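Local coordinates for A-type flavoprotein (PDB 2Q9U) that probably scavenges oxygen as a flavodiiron oxidoreductase, passing electrons from bound flavin mononucleotide to a mu-oxo-diiron centre, at residues C50-S56 with I78-N84. Residues are numbered along the deposited sequence; the frame is centred on the assembly and turned at random.
Sequences CPTVIDS and IKYVVMN
Thr52 OG1 stands at the edge of the Tyr80 ring, in its plane, and Cys50 meets the ring obliquely, CB 3.8 Å from Tyr80 CE2, its sulfur adding a sulfur-aromatic contact. Lys79 CG lies over one face, displaced toward the rim. Thr52 OG1 donates to Cys50 O (2.8 Å), consistent with the hydroxyl being held beside the ring. These residues open a parallel pairing of strands 52-54 and 80-82, the arms of a beta-alpha-beta crossover through helix 62-72 in the metallo-beta-lactamase-like domain. Pro51 O accepts Lys79 N and, weakly, Tyr80 N; Val53 N bonds Tyr80 O, and Val53 O accepts Val82 N at 2.7 Å.

Side chains alternate across the sheet. On the Thr52 and Tyr80 side, Ile54 and Val82 lie alongside each other, Ile54 CD1 3.7 Å from Val82 CB. On the other, with chi1 at 178°, Val53 sets CG1 anti to the backbone N and swings CG2 away from the carbonyl carbon, to 4.0 Å from Ile78 CD1; Ile69 of the crossover helix packs on both residues. After Ile54, Asp55 N bonds Val82 O, and the Asp55 side chain, about 9 Å from the bound mu-oxo-diiron, reaches the backbone of segment 78-84. Its OD2 is held by Asn170, while OD1 takes the backbone N of Asn84 at 2.9 Å, nearly along the carboxylate C-O bond, with an N-H...O angle of 165°.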
ATOM      1  N   CYS A  50     -10.030 -39.904  26.618  1.00 17.46           N
ATOM      2  CA  CYS A  50      -9.691 -38.603  27.201  1.00 16.89           C
ATOM      3  C   CYS A  50      -9.681 -37.591  26.055  1.00 15.73           C
ATOM      4  O   CYS A  50      -8.671 -37.494  25.347  1.00 15.95           O
ATOM      5  CB  CYS A  50      -8.289 -38.662  27.793  1.00 15.90           C
ATOM      6  SG  CYS A  50      -8.073 -39.854  29.136  1.00 20.00           S
ATOM      7  N   PRO A  51     -10.807 -36.886  25.831  1.00 15.56           N
ATOM      8  CA  PRO A  51     -10.900 -36.016  24.656  1.00 14.73           C
ATOM      9  C   PRO A  51      -9.817 -34.935  24.713  1.00 14.61           C
ATOM     10  O   PRO A  51      -9.634 -34.294  25.764  1.00 13.51           O
ATOM     11  CB  PRO A  51     -12.313 -35.416  24.777  1.00 14.40           C
ATOM     12  CG  PRO A  51     -13.100 -36.458  25.575  1.00 14.66           C
ATOM     13  CD  PRO A  51     -12.054 -36.864  26.621  1.00 15.29           C
ATOM     14  N   THR A  52      -9.092 -34.759  23.599  1.00 13.69           N
ATOM     15  CA  THR A  52      -7.851 -33.992  23.625  1.00 13.27           C
ATOM     16  C   THR A  52      -7.822 -32.954  22.510  1.00 13.09           C
ATOM     17  O   THR A  52      -8.194 -33.259  21.378  1.00 12.29           O
ATOM     18  CB  THR A  52      -6.647 -34.932  23.525  1.00 13.55           C
ATOM     19  OG1 THR A  52      -6.586 -35.738  24.718  1.00 12.99           O
ATOM     20  CG2 THR A  52      -5.329 -34.174  23.369  1.00 12.95           C
ATOM     21  N   VAL A  53      -7.390 -31.746  22.862  1.00 12.21           N
ATOM     22  CA  VAL A  53      -7.168 -30.652  21.901  1.00 12.28           C
ATOM     23  C   VAL A  53      -5.676 -30.403  21.780  1.00 12.16           C
ATOM     24  O   VAL A  53      -4.963 -30.330  22.784  1.00 12.55           O
ATOM     25  CB  VAL A  53      -7.883 -29.351  22.315  1.00 12.29           C
ATOM     26  CG1 VAL A  53      -7.593 -28.195  21.309  1.00 10.41           C
ATOM     27  CG2 VAL A  53      -9.389 -29.592  22.419  1.00 12.58           C
ATOM     28  N   ILE A  54      -5.223 -30.280  20.537  1.00 11.65           N
ATOM     29  CA  ILE A  54      -3.834 -29.922  20.240  1.00 11.19           C
ATOM     30  C   ILE A  54      -3.804 -28.473  19.770  1.00 11.03           C
ATOM     31  O   ILE A  54      -4.422 -28.119  18.767  1.00 10.20           O
ATOM     32  CB  ILE A  54      -3.241 -30.813  19.125  1.00 10.99           C
ATOM     33  CG1 ILE A  54      -3.523 -32.312  19.396  1.00 10.90           C
ATOM     34  CG2 ILE A  54      -1.721 -30.485  18.902  1.00 10.47           C
ATOM     35  CD1 ILE A  54      -2.762 -32.874  20.609  1.00 13.23           C
ATOM     36  N   ASP A  55      -3.089 -27.653  20.525  1.00 10.38           N
ATOM     37  CA  ASP A  55      -2.886 -26.232  20.251  1.00 11.82           C
ATOM     38  C   ASP A  55      -4.120 -25.324  20.351  1.00 11.37           C
ATOM     39  O   ASP A  55      -5.247 -25.790  20.399  1.00 12.32           O
ATOM     40  CB  ASP A  55      -2.080 -26.031  18.937  1.00 11.54           C
ATOM     41  CG  ASP A  55      -0.641 -26.571  19.062  1.00 14.46           C
ATOM     42  OD1 ASP A  55      -0.048 -26.435  20.178  1.00 12.61           O
ATOM     43  OD2 ASP A  55      -0.127 -27.144  18.070  1.00 16.05           O
ATOM     44  N   SER A  56      -3.872 -24.020  20.413  1.00 11.73           N
ATOM     45  CA  SER A  56      -4.938 -23.031  20.390  1.00 11.00           C
ATOM     46  C   SER A  56      -4.751 -22.131  19.151  1.00 11.38           C
ATOM     47  O   SER A  56      -4.103 -22.535  18.178  1.00 10.33           O
ATOM     48  CB  SER A  56      -4.924 -22.236  21.707  1.00 12.13           C
ATOM     49  OG  SER A  56      -6.019 -21.338  21.810  1.00 11.26           O
ATOM     50  N   ILE A  78     -13.506 -31.891  27.692  1.00 14.85           N
ATOM     51  CA  ILE A  78     -12.108 -31.914  27.259  1.00 14.45           C
ATOM     52  C   ILE A  78     -11.218 -32.224  28.464  1.00 15.07           C
ATOM     53  O   ILE A  78     -11.269 -31.507  29.486  1.00 15.23           O
ATOM     54  CB  ILE A  78     -11.701 -30.559  26.591  1.00 14.28           C
ATOM     55  CG1 ILE A  78     -12.629 -30.245  25.392  1.00 12.67           C
ATOM     56  CG2 ILE A  78     -10.187 -30.556  26.215  1.00 13.83           C
ATOM     57  CD1 ILE A  78     -12.522 -31.240  24.193  1.00 12.24           C
ATOM     58  N   LYS A  79     -10.439 -33.298  28.359  1.00 15.22           N
ATOM     59  CA  LYS A  79      -9.510 -33.717  29.436  1.00 16.02           C
ATOM     60  C   LYS A  79      -8.109 -33.108  29.306  1.00 15.43           C
ATOM     61  O   LYS A  79      -7.499 -32.743  30.311  1.00 14.17           O
ATOM     62  CB  LYS A  79      -9.412 -35.256  29.518  1.00 17.05           C
ATOM     63  CG  LYS A  79      -8.284 -35.801  30.478  1.00 17.23           C
ATOM     64  CD  LYS A  79      -8.572 -35.438  31.960  1.00 22.43           C
ATOM     65  CE  LYS A  79      -7.438 -35.863  32.904  1.00 23.56           C
ATOM     66  NZ  LYS A  79      -7.866 -35.583  34.324  1.00 26.70           N
ATOM     67  N   TYR A  80      -7.595 -33.023  28.073  1.00 15.34           N
ATOM     68  CA  TYR A  80      -6.250 -32.485  27.825  1.00 14.57           C
ATOM     69  C   TYR A  80      -6.254 -31.436  26.712  1.00 14.35           C
ATOM     70  O   TYR A  80      -6.919 -31.596  25.661  1.00 13.38           O
ATOM     71  CB  TYR A  80      -5.249 -33.593  27.446  1.00 15.80           C
ATOM     72  CG  TYR A  80      -5.057 -34.642  28.522  1.00 15.97           C
ATOM     73  CD1 TYR A  80      -4.437 -34.320  29.738  1.00 16.02           C
ATOM     74  CD2 TYR A  80      -5.498 -35.949  28.331  1.00 17.97           C
ATOM     75  CE1 TYR A  80      -4.274 -35.292  30.741  1.00 17.97           C
ATOM     76  CE2 TYR A  80      -5.327 -36.925  29.323  1.00 18.99           C
ATOM     77  CZ  TYR A  80      -4.722 -36.582  30.527  1.00 18.73           C
ATOM     78  OH  TYR A  80      -4.566 -37.559  31.502  1.00 18.56           O
ATOM     79  N   VAL A  81      -5.506 -30.374  26.951  1.00 12.84           N
ATOM     80  CA  VAL A  81      -5.137 -29.413  25.889  1.00 11.82           C
ATOM     81  C   VAL A  81      -3.619 -29.422  25.825  1.00 11.93           C
ATOM     82  O   VAL A  81      -2.932 -29.011  26.773  1.00 11.59           O
ATOM     83  CB  VAL A  81      -5.655 -28.000  26.160  1.00 12.35           C
ATOM     84  CG1 VAL A  81      -5.290 -27.067  24.986  1.00 12.25           C
ATOM     85  CG2 VAL A  81      -7.165 -28.018  26.385  1.00 11.80           C
ATOM     86  N   VAL A  82      -3.111 -29.929  24.711  1.00 11.76           N
ATOM     87  CA  VAL A  82      -1.695 -30.041  24.478  1.00 11.60           C
ATOM     88  C   VAL A  82      -1.205 -28.788  23.755  1.00 12.13           C
ATOM     89  O   VAL A  82      -1.700 -28.450  22.673  1.00 11.83           O
ATOM     90  CB  VAL A  82      -1.364 -31.273  23.613  1.00 12.18           C
ATOM     91  CG1 VAL A  82       0.106 -31.286  23.214  1.00 12.34           C
ATOM     92  CG2 VAL A  82      -1.789 -32.602  24.308  1.00 11.34           C
ATOM     93  N   MET A  83      -0.186 -28.154  24.329  1.00 12.78           N
ATOM     94  CA  MET A  83       0.410 -26.929  23.784  1.00 13.24           C
ATOM     95  C   MET A  83       1.847 -27.168  23.343  1.00 13.77           C
ATOM     96  O   MET A  83       2.691 -27.518  24.147  1.00 13.95           O
ATOM     97  CB  MET A  83       0.335 -25.791  24.834  1.00 13.36           C
ATOM     98  CG  MET A  83      -1.101 -25.342  25.180  1.00 12.81           C
ATOM     99  SD  MET A  83      -2.096 -24.766  23.783  1.00 14.10           S
ATOM    100  CE  MET A  83      -1.258 -23.241  23.347  1.00 14.49           C
ATOM    101  N   ASN A  84       2.110 -27.004  22.040  1.00 13.87           N
ATOM    102  CA  ASN A  84       3.406 -27.326  21.463  1.00 13.38           C
ATOM    103  C   ASN A  84       4.341 -26.138  21.510  1.00 13.37           C
ATOM    104  O   ASN A  84       5.543 -26.298  21.297  1.00 13.27           O
ATOM    105  CB  ASN A  84       3.219 -27.723  19.986  1.00 13.35           C
ATOM    106  CG  ASN A  84       2.603 -29.094  19.824  1.00 15.72           C
ATOM    107  OD1 ASN A  84       1.553 -29.257  19.169  1.00 19.92           O
ATOM    108  ND2 ASN A  84       3.240 -30.085  20.409  1.00 12.51           N
TER